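Long-range contacts in sister chromatid cohesion protein (Chaetomium thermophilum, PDB 5T8V), which probably acts as a cohesin loader that places cohesin on chromatin, this chain being the C-terminal HEAT-repeat part of the protein: residues A[311-319]-A[527-535]; A[537-548]-A[562-573]. One frame throughout, in Å; residues are numbered along the deposited sequence.

Contact 1 of 2, residues A[311-319]-A[527-535]; sequences MRLVQTSAG and AQLSSAMTF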
loop_
_atom_site.group_PDB
_atom_site.type_symbol
_atom_site.label_atom_id
_atom_site.label_comp_id
_atom_site.label_asym_id
_atom_site.label_seq_id
_atom_site.Cartn_x
_atom_site.Cartn_y
_atom_site.Cartn_z
ATOM N N MET A 311 25.567 -16.429 18.334
ATOM C CA MET A 311 25.723 -17.290 17.168
ATOM C C MET A 311 26.791 -18.348 17.410
ATOM O O MET A 311 26.590 -19.526 17.089
ATOM C CB MET A 311 26.053 -16.444 15.941
ATOM C CG MET A 311 24.995 -15.390 15.647
ATOM S SD MET A 311 25.441 -14.302 14.293
ATOM C CE MET A 311 25.223 -15.424 12.940
ATOM N N ARG A 312 27.920 -17.955 18.003
ATOM C CA ARG A 312 28.965 -18.925 18.321
ATOM C C ARG A 312 28.423 -20.058 19.184
ATOM O O ARG A 312 28.699 -21.235 18.928
ATOM C CB ARG A 312 30.130 -18.232 19.026
ATOM C CG ARG A 312 31.071 -17.498 18.090
ATOM C CD ARG A 312 32.402 -17.211 18.764
ATOM N NE ARG A 312 33.099 -18.437 19.138
ATOM C CZ ARG A 312 34.268 -18.467 19.768
ATOM N NH1 ARG A 312 34.878 -17.337 20.100
ATOM N NH2 ARG A 312 34.829 -19.631 20.068
ATOM N N LEU A 313 27.652 -19.719 20.219
ATOM C CA LEU A 313 27.040 -20.746 21.055
ATOM C C LEU A 313 26.141 -21.653 20.231
ATOM O O LEU A 313 26.078 -22.864 20.474
ATOM C CB LEU A 313 26.241 -20.100 22.190
ATOM C CG LEU A 313 27.008 -19.240 23.196
ATOM C CD1 LEU A 313 26.078 -18.799 24.317
ATOM C CD2 LEU A 313 28.206 -19.981 23.757
ATOM N N VAL A 314 25.436 -21.087 19.250
ATOM C CA VAL A 314 24.601 -21.925 18.395
ATOM C C VAL A 314 25.453 -22.867 17.553
ATOM O O VAL A 314 25.013 -23.975 17.226
ATOM C CB VAL A 314 23.689 -21.053 17.514
ATOM C CG1 VAL A 314 22.903 -21.920 16.526
ATOM C CG2 VAL A 314 22.742 -20.243 18.379
ATOM N N GLN A 315 26.674 -22.464 17.188
ATOM C CA GLN A 315 27.507 -23.304 16.330
ATOM C C GLN A 315 28.406 -24.258 17.106
ATOM O O GLN A 315 29.005 -25.149 16.494
ATOM C CB GLN A 315 28.386 -22.456 15.400
ATOM C CG GLN A 315 27.865 -21.067 15.128
ATOM C CD GLN A 315 28.431 -20.450 13.869
ATOM O OE1 GLN A 315 27.718 -19.783 13.119
ATOM N NE2 GLN A 315 29.724 -20.643 13.642
ATOM N N THR A 316 28.524 -24.101 18.427
ATOM C CA THR A 316 29.270 -25.075 19.217
ATOM C C THR A 316 28.589 -26.436 19.261
ATOM O O THR A 316 29.187 -27.390 19.770
ATOM C CB THR A 316 29.471 -24.575 20.653
ATOM O OG1 THR A 316 28.205 -24.233 21.236
ATOM C CG2 THR A 316 30.398 -23.369 20.683
ATOM N N SER A 317 27.363 -26.546 18.740
ATOM C CA SER A 317 26.621 -27.802 18.804
ATOM C C SER A 317 27.463 -28.977 18.323
ATOM O O SER A 317 27.459 -30.048 18.940
ATOM C CB SER A 317 25.345 -27.684 17.973
ATOM O OG SER A 317 24.581 -26.569 18.396
ATOM N N ALA A 318 28.188 -28.796 17.222
ATOM C CA ALA A 318 29.077 -29.833 16.718
ATOM C C ALA A 318 30.369 -29.943 17.516
ATOM O O ALA A 318 31.207 -30.793 17.191
ATOM C CB ALA A 318 29.403 -29.570 15.246
ATOM N N GLY A 319 30.551 -29.119 18.543
ATOM C CA GLY A 319 31.756 -29.152 19.350
ATOM C C GLY A 319 31.880 -30.420 20.173
ATOM O O GLY A 319 30.964 -31.242 20.209
ATOM N N ALA A 527 38.836 -20.894 17.098
ATOM C CA ALA A 527 37.719 -21.681 17.608
ATOM C C ALA A 527 36.420 -21.330 16.891
ATOM O O ALA A 527 35.621 -22.218 16.567
ATOM C CB ALA A 527 37.573 -21.462 19.114
ATOM N N GLN A 528 36.193 -20.041 16.638
ATOM C CA GLN A 528 34.975 -19.622 15.952
ATOM C C GLN A 528 34.893 -20.239 14.559
ATOM O O GLN A 528 33.866 -20.816 14.177
ATOM C CB GLN A 528 34.931 -18.094 15.883
ATOM C CG GLN A 528 33.711 -17.523 15.184
ATOM C CD GLN A 528 33.843 -17.535 13.676
ATOM O OE1 GLN A 528 33.147 -18.286 12.991
ATOM N NE2 GLN A 528 34.740 -16.705 13.149
ATOM N N LEU A 529 35.976 -20.134 13.789
ATOM C CA LEU A 529 35.955 -20.618 12.413
ATOM C C LEU A 529 35.838 -22.138 12.361
ATOM O O LEU A 529 35.150 -22.684 11.488
ATOM C CB LEU A 529 37.212 -20.141 11.683
ATOM C CG LEU A 529 37.102 -19.813 10.192
ATOM C CD1 LEU A 529 36.015 -18.782 9.903
ATOM C CD2 LEU A 529 38.443 -19.307 9.687
ATOM N N SER A 530 36.492 -22.841 13.288
ATOM C CA SER A 530 36.379 -24.297 13.314
ATOM C C SER A 530 34.988 -24.739 13.748
ATOM O O SER A 530 34.494 -25.773 13.283
ATOM C CB SER A 530 37.440 -24.891 14.238
ATOM O OG SER A 530 37.261 -24.443 15.567
ATOM N N SER A 531 34.342 -23.975 14.630
ATOM C CA SER A 531 32.954 -24.267 14.971
ATOM C C SER A 531 32.055 -24.082 13.756
ATOM O O SER A 531 31.191 -24.921 13.473
ATOM C CB SER A 531 32.495 -23.374 16.124
ATOM O OG SER A 531 32.323 -22.035 15.688
ATOM N N ALA A 532 32.244 -22.982 13.022
ATOM C CA ALA A 532 31.497 -22.795 11.783
ATOM C C ALA A 532 31.716 -23.967 10.837
ATOM O O ALA A 532 30.772 -24.441 10.186
ATOM C CB ALA A 532 31.908 -21.484 11.115
ATOM N N MET A 533 32.952 -24.464 10.762
ATOM C CA MET A 533 33.252 -25.573 9.864
ATOM C C MET A 533 32.516 -26.841 10.282
ATOM O O MET A 533 31.869 -27.490 9.456
ATOM C CB MET A 533 34.759 -25.814 9.813
ATOM C CG MET A 533 35.446 -25.059 8.695
ATOM S SD MET A 533 37.145 -25.583 8.449
ATOM C CE MET A 533 37.981 -24.616 9.703
ATOM N N THR A 534 32.603 -27.219 11.560
ATOM C CA THR A 534 31.904 -28.425 11.998
ATOM C C THR A 534 30.399 -28.295 11.782
ATOM O O THR A 534 29.744 -29.236 11.311
ATOM C CB THR A 534 32.212 -28.719 13.468
ATOM O OG1 THR A 534 31.857 -27.591 14.278
ATOM C CG2 THR A 534 33.685 -29.030 13.656
ATOM N N PHE A 535 29.839 -27.130 12.111
ATOM C CA PHE A 535 28.421 -26.874 11.873
ATOM C C PHE A 535 28.056 -27.127 10.415
ATOM O O PHE A 535 27.125 -27.884 10.111
ATOM C CB PHE A 535 28.102 -25.433 12.277
ATOM C CG PHE A 535 26.635 -25.110 12.325
ATOM C CD1 PHE A 535 25.963 -24.706 11.186
ATOM C CD2 PHE A 535 25.939 -25.173 13.519
ATOM C CE1 PHE A 535 24.620 -24.391 11.235
ATOM C CE2 PHE A 535 24.598 -24.861 13.572
ATOM C CZ PHE A 535 23.938 -24.469 12.429
#
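Arg312 sets out beside its own backbone N (chi1 -80°) and then folds at chi3 (62°), a bend that lays the guanidinium across the side chain of Gln528, whose CB lies 3.7 Å above the guanidinium plane, toward its rim. Alongside, Arg312 NH2 comes within 3.4 Å of Ala527 CB. An arginine suits the place, since its long stem and flat guanidinium can lie against helix 527-550 while NH1 makes a salt bridge with Asp259.

One turn on, Gln315 is the knob of the contact, set among Gln528, Ser531, Ala532 and Phe535. Its NE2 rests on Ala532 CB at 3.4 Å, where a small residue allows the close approach, and its OE1 accepts the backbone N-H of Ala423. Phe535, the last of the four in sequence, completes the hole: with CG opposite the backbone N (chi1 -169°), its CD2 reaches Gln315 CA at 3.7 Å.

Further along, Ala318, poorly ordered, sets CB 3.3 Å from Thr534 OG1, a hydroxyl already bonded to Ser531 O. No hydrogen bond spans the two segments.

The axes of helix 311-315 and helix 527-535 pass 9.3 Å apart, so the contact joins two helices far apart in sequence within the HEAT-repeat chain. Helix 247-267 flanks Arg312 and Leu313, helix 423-440 lies against Met311 and Val314, and helix 357-391 touches Ser317 and Phe535.

Contact 2 of 2, residues A[537-548]-A[562-573]; sequences ISEWGSKICTCY and LGRLAYRLREMI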
loop_
_atom_site.group_PDB
_atom_site.type_symbol
_atom_site.label_atom_id
_atom_site.label_comp_id
_atom_site.label_asym_id
_atom_site.label_seq_id
_atom_site.Cartn_x
_atom_site.Cartn_y
_atom_site.Cartn_z
ATOM N N ILE A 537 29.648 -28.833 8.215
ATOM C CA ILE A 537 29.834 -30.247 7.896
ATOM C C ILE A 537 28.592 -31.043 8.279
ATOM O O ILE A 537 28.121 -31.898 7.515
ATOM C CB ILE A 537 31.096 -30.786 8.597
ATOM C CG1 ILE A 537 32.349 -30.139 8.008
ATOM C CG2 ILE A 537 31.196 -32.304 8.450
ATOM C CD1 ILE A 537 33.602 -30.354 8.839
ATOM N N SER A 538 28.042 -30.780 9.466
ATOM C CA SER A 538 26.837 -31.493 9.876
ATOM C C SER A 538 25.657 -31.139 8.976
ATOM O O SER A 538 24.863 -32.016 8.616
ATOM C CB SER A 538 26.518 -31.191 11.341
ATOM O OG SER A 538 26.446 -29.799 11.577
ATOM N N GLU A 539 25.529 -29.865 8.592
ATOM C CA GLU A 539 24.490 -29.496 7.634
ATOM C C GLU A 539 24.632 -30.285 6.338
ATOM O O GLU A 539 23.638 -30.753 5.768
ATOM C CB GLU A 539 24.546 -27.997 7.347
ATOM C CG GLU A 539 23.965 -27.129 8.444
ATOM C CD GLU A 539 23.874 -25.672 8.039
ATOM O OE1 GLU A 539 24.529 -25.283 7.043
ATOM O OE2 GLU A 539 23.141 -24.914 8.710
ATOM N N TRP A 540 25.865 -30.436 5.856
ATOM C CA TRP A 540 26.117 -31.195 4.636
ATOM C C TRP A 540 25.664 -32.641 4.794
ATOM O O TRP A 540 24.933 -33.171 3.948
ATOM C CB TRP A 540 27.607 -31.123 4.297
ATOM C CG TRP A 540 27.980 -31.647 2.943
ATOM C CD1 TRP A 540 27.139 -32.128 1.983
ATOM C CD2 TRP A 540 29.303 -31.742 2.402
ATOM N NE1 TRP A 540 27.858 -32.517 0.877
ATOM C CE2 TRP A 540 29.189 -32.289 1.110
ATOM C CE3 TRP A 540 30.573 -31.416 2.887
ATOM C CZ2 TRP A 540 30.296 -32.517 0.298
ATOM C CZ3 TRP A 540 31.669 -31.644 2.078
ATOM C CH2 TRP A 540 31.524 -32.188 0.800
ATOM N N GLY A 541 26.088 -33.295 5.876
ATOM C CA GLY A 541 25.655 -34.666 6.105
ATOM C C GLY A 541 24.144 -34.800 6.126
ATOM O O GLY A 541 23.569 -35.678 5.472
ATOM N N SER A 542 23.476 -33.921 6.876
ATOM C CA SER A 542 22.024 -33.988 6.966
ATOM C C SER A 542 21.376 -33.813 5.602
ATOM O O SER A 542 20.399 -34.499 5.282
ATOM C CB SER A 542 21.509 -32.932 7.934
ATOM O OG SER A 542 20.095 -32.963 8.004
ATOM N N LYS A 543 21.899 -32.898 4.785
ATOM C CA LYS A 543 21.326 -32.711 3.457
ATOM C C LYS A 543 21.559 -33.927 2.574
ATOM O O LYS A 543 20.701 -34.263 1.752
ATOM C CB LYS A 543 21.897 -31.453 2.808
ATOM C CG LYS A 543 21.365 -30.159 3.411
ATOM C CD LYS A 543 19.884 -29.960 3.112
ATOM C CE LYS A 543 19.335 -28.716 3.788
ATOM N NZ LYS A 543 17.870 -28.561 3.550
ATOM N N ILE A 544 22.701 -34.598 2.726
ATOM C CA ILE A 544 22.900 -35.873 2.044
ATOM C C ILE A 544 21.788 -36.844 2.421
ATOM O O ILE A 544 21.136 -37.443 1.556
ATOM C CB ILE A 544 24.291 -36.445 2.376
ATOM C CG1 ILE A 544 25.379 -35.578 1.745
ATOM C CG2 ILE A 544 24.425 -37.888 1.885
ATOM C CD1 ILE A 544 26.735 -35.773 2.366
ATOM N N CYS A 545 21.546 -37.004 3.725
ATOM C CA CYS A 545 20.515 -37.936 4.172
ATOM C C CYS A 545 19.146 -37.563 3.609
ATOM O O CYS A 545 18.410 -38.426 3.120
ATOM C CB CYS A 545 20.478 -37.981 5.698
ATOM S SG CYS A 545 21.981 -38.645 6.434
ATOM N N THR A 546 18.783 -36.280 3.673
ATOM C CA THR A 546 17.484 -35.860 3.154
ATOM C C THR A 546 17.379 -36.132 1.659
ATOM O O THR A 546 16.343 -36.604 1.175
ATOM C CB THR A 546 17.256 -34.376 3.445
ATOM O OG1 THR A 546 17.124 -34.184 4.857
ATOM C CG2 THR A 546 15.992 -33.863 2.750
ATOM N N CYS A 547 18.441 -35.830 0.912
ATOM C CA CYS A 547 18.448 -36.098 -0.521
ATOM C C CYS A 547 18.194 -37.572 -0.799
ATOM O O CYS A 547 17.318 -37.925 -1.597
ATOM C CB CYS A 547 19.781 -35.649 -1.121
ATOM S SG CYS A 547 20.090 -36.196 -2.821
ATOM N N TYR A 548 18.942 -38.455 -0.132
ATOM C CA TYR A 548 18.784 -39.885 -0.376
ATOM C C TYR A 548 17.397 -40.372 0.033
ATOM O O TYR A 548 16.795 -41.204 -0.656
ATOM C CB TYR A 548 19.867 -40.661 0.369
ATOM C CG TYR A 548 19.759 -42.162 0.236
ATOM C CD1 TYR A 548 18.937 -42.896 1.079
ATOM C CD2 TYR A 548 20.494 -42.849 -0.720
ATOM C CE1 TYR A 548 18.839 -44.265 0.968
ATOM C CE2 TYR A 548 20.405 -44.224 -0.838
ATOM C CZ TYR A 548 19.575 -44.925 0.009
ATOM O OH TYR A 548 19.474 -46.291 -0.097
ATOM N N LEU A 562 25.936 -41.254 -3.410
ATOM C CA LEU A 562 25.406 -40.781 -2.136
ATOM C C LEU A 562 25.925 -41.612 -0.971
ATOM O O LEU A 562 26.115 -41.085 0.130
ATOM C CB LEU A 562 23.877 -40.799 -2.165
ATOM C CG LEU A 562 23.226 -39.684 -2.987
ATOM C CD1 LEU A 562 21.753 -39.978 -3.211
ATOM C CD2 LEU A 562 23.401 -38.339 -2.297
ATOM N N GLY A 563 26.162 -42.908 -1.188
ATOM C CA GLY A 563 26.756 -43.724 -0.143
ATOM C C GLY A 563 28.190 -43.327 0.149
ATOM O O GLY A 563 28.604 -43.261 1.312
ATOM N N ARG A 564 28.968 -43.056 -0.902
ATOM C CA ARG A 564 30.325 -42.554 -0.703
ATOM C C ARG A 564 30.305 -41.255 0.090
ATOM O O ARG A 564 31.067 -41.087 1.050
ATOM C CB ARG A 564 31.013 -42.350 -2.051
ATOM C CG ARG A 564 31.103 -43.606 -2.898
ATOM C CD ARG A 564 31.559 -43.286 -4.311
ATOM N NE ARG A 564 31.194 -44.340 -5.253
ATOM C CZ ARG A 564 31.212 -44.203 -6.573
ATOM N NH1 ARG A 564 31.574 -43.051 -7.124
ATOM N NH2 ARG A 564 30.861 -45.219 -7.349
ATOM N N LEU A 565 29.433 -40.321 -0.296
ATOM C CA LEU A 565 29.296 -39.081 0.462
ATOM C C LEU A 565 28.910 -39.364 1.907
ATOM O O LEU A 565 29.355 -38.664 2.825
ATOM C CB LEU A 565 28.258 -38.173 -0.196
ATOM C CG LEU A 565 28.671 -37.499 -1.504
ATOM C CD1 LEU A 565 27.456 -36.909 -2.206
ATOM C CD2 LEU A 565 29.709 -36.420 -1.243
ATOM N N ALA A 566 28.082 -40.385 2.133
ATOM C CA ALA A 566 27.679 -40.722 3.492
ATOM C C ALA A 566 28.882 -41.151 4.323
ATOM O O ALA A 566 29.116 -40.628 5.421
ATOM C CB ALA A 566 26.617 -41.821 3.463
ATOM N N TYR A 567 29.667 -42.102 3.809
ATOM C CA TYR A 567 30.871 -42.524 4.517
ATOM C C TYR A 567 31.798 -41.339 4.767
ATOM O O TYR A 567 32.215 -41.086 5.906
ATOM C CB TYR A 567 31.593 -43.611 3.719
ATOM C CG TYR A 567 32.952 -43.975 4.277
ATOM C CD1 TYR A 567 33.077 -44.901 5.304
ATOM C CD2 TYR A 567 34.109 -43.388 3.780
ATOM C CE1 TYR A 567 34.318 -45.235 5.819
ATOM C CE2 TYR A 567 35.353 -43.714 4.288
ATOM C CZ TYR A 567 35.453 -44.637 5.308
ATOM O OH TYR A 567 36.690 -44.966 5.817
ATOM N N ARG A 568 32.126 -40.597 3.707
ATOM C CA ARG A 568 33.039 -39.466 3.833
ATOM C C ARG A 568 32.580 -38.504 4.917
ATOM O O ARG A 568 33.340 -38.176 5.834
ATOM C CB ARG A 568 33.159 -38.743 2.491
ATOM C CG ARG A 568 33.816 -39.574 1.407
ATOM C CD ARG A 568 33.656 -38.939 0.039
ATOM N NE ARG A 568 34.128 -39.823 -1.024
ATOM C CZ ARG A 568 33.953 -39.600 -2.323
ATOM N NH1 ARG A 568 33.310 -38.516 -2.737
ATOM N NH2 ARG A 568 34.420 -40.467 -3.209
ATOM N N LEU A 569 31.332 -38.036 4.829
ATOM C CA LEU A 569 30.844 -37.060 5.798
ATOM C C LEU A 569 30.807 -37.631 7.208
ATOM O O LEU A 569 31.011 -36.891 8.178
ATOM C CB LEU A 569 29.459 -36.557 5.392
ATOM C CG LEU A 569 29.457 -35.275 4.553
ATOM C CD1 LEU A 569 29.939 -34.085 5.370
ATOM C CD2 LEU A 569 30.298 -35.442 3.292
ATOM N N ARG A 570 30.548 -38.931 7.351
ATOM C CA ARG A 570 30.617 -39.545 8.673
ATOM C C ARG A 570 32.030 -39.435 9.239
ATOM O O ARG A 570 32.230 -38.965 10.369
ATOM C CB ARG A 570 30.169 -41.004 8.589
ATOM C CG ARG A 570 29.840 -41.642 9.932
ATOM C CD ARG A 570 30.800 -42.776 10.256
ATOM N NE ARG A 570 30.749 -43.842 9.260
ATOM C CZ ARG A 570 31.604 -44.858 9.203
ATOM N NH1 ARG A 570 32.592 -44.954 10.084
ATOM N NH2 ARG A 570 31.474 -45.781 8.260
ATOM N N GLU A 571 33.030 -39.849 8.453
ATOM C CA GLU A 571 34.418 -39.712 8.888
ATOM C C GLU A 571 34.766 -38.263 9.194
ATOM O O GLU A 571 35.556 -37.991 10.106
ATOM C CB GLU A 571 35.361 -40.260 7.816
ATOM C CG GLU A 571 35.192 -41.743 7.512
ATOM C CD GLU A 571 35.741 -42.640 8.608
ATOM O OE1 GLU A 571 35.740 -42.222 9.785
ATOM O OE2 GLU A 571 36.183 -43.765 8.289
ATOM N N MET A 572 34.190 -37.320 8.448
ATOM C CA MET A 572 34.480 -35.908 8.671
ATOM C C MET A 572 33.891 -35.424 9.988
ATOM O O MET A 572 34.537 -34.669 10.724
ATOM C CB MET A 572 33.937 -35.079 7.510
ATOM C CG MET A 572 35.002 -34.556 6.569
ATOM S SD MET A 572 34.288 -33.926 5.040
ATOM C CE MET A 572 33.941 -35.458 4.206
ATOM N N ILE A 573 32.663 -35.838 10.300
ATOM C CA ILE A 573 32.047 -35.433 11.558
ATOM C C ILE A 573 32.806 -36.033 12.732
ATOM O O ILE A 573 32.999 -35.378 13.763
ATOM C CB ILE A 573 30.560 -35.829 11.574
ATOM C CG1 ILE A 573 29.793 -35.008 10.536
ATOM C CG2 ILE A 573 29.956 -35.625 12.968
ATOM C CD1 ILE A 573 28.352 -35.433 10.341
#
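Leu569 plugs into a hole formed by Ile537, Trp540, Gly541 and Ile544, the tight heart of this nearly antiparallel pair (154°, axes 9.7 Å apart). Trp540 holds CG anti to its backbone N (chi1 -170°), which turns the indole toward helix 562-573; Leu569 CD2 sits over the centre of its six-membered ring, 3.9 Å from the centroid and 8° off the normal, a CH-pi contact. Leu569 CG meets Ile544 CD1 at 3.5 Å. With no side chain at Gly541, its CA comes within 5.7 Å of Leu569 CA, and a CB there would press on Ile573 CD1 and Leu569 CB.

Toward Tyr548, which is partly exposed, the fit is sparser: Leu562 CD1 approaches the ring edge at Tyr548 CD2, 4.0 Å away. The hydroxyl of Tyr548 bonds His357. At the other end, Ile573 CG1 packs on Ile537 CG2, the two side chains running in opposite directions.

Replacing Trp540 by an alanine would probably strip Leu569 CD2 of its aromatic face and leave Val504 O without the indole N-H that it accepts.

Alkyl, aromatic and thiol groups make the meeting, with no hydrogen bond between the segments; shape and burial, rather than polar pairing, therefore hold the two helices together.

Helix 527-550 joins the two contacts: its first turns serve contact 1 and its later turns contact 2, with centres about 18 Å apart. Along the chain they come in series. In contact 1 helix 527-550 returns to helix 305-315 after 207 intervening residues, mostly helical, whereas contact 2 closes a local helical hairpin with helix 556-574. At the changeover Ser538 OG, from contact 2, bonds to Phe535 O of contact 1, and helix 357-391 touches residues of both. One helix thus touches both a sequence-distant helix and its own near neighbour; both contacts lie on the same side of the centre of this elongated, largely helical chain.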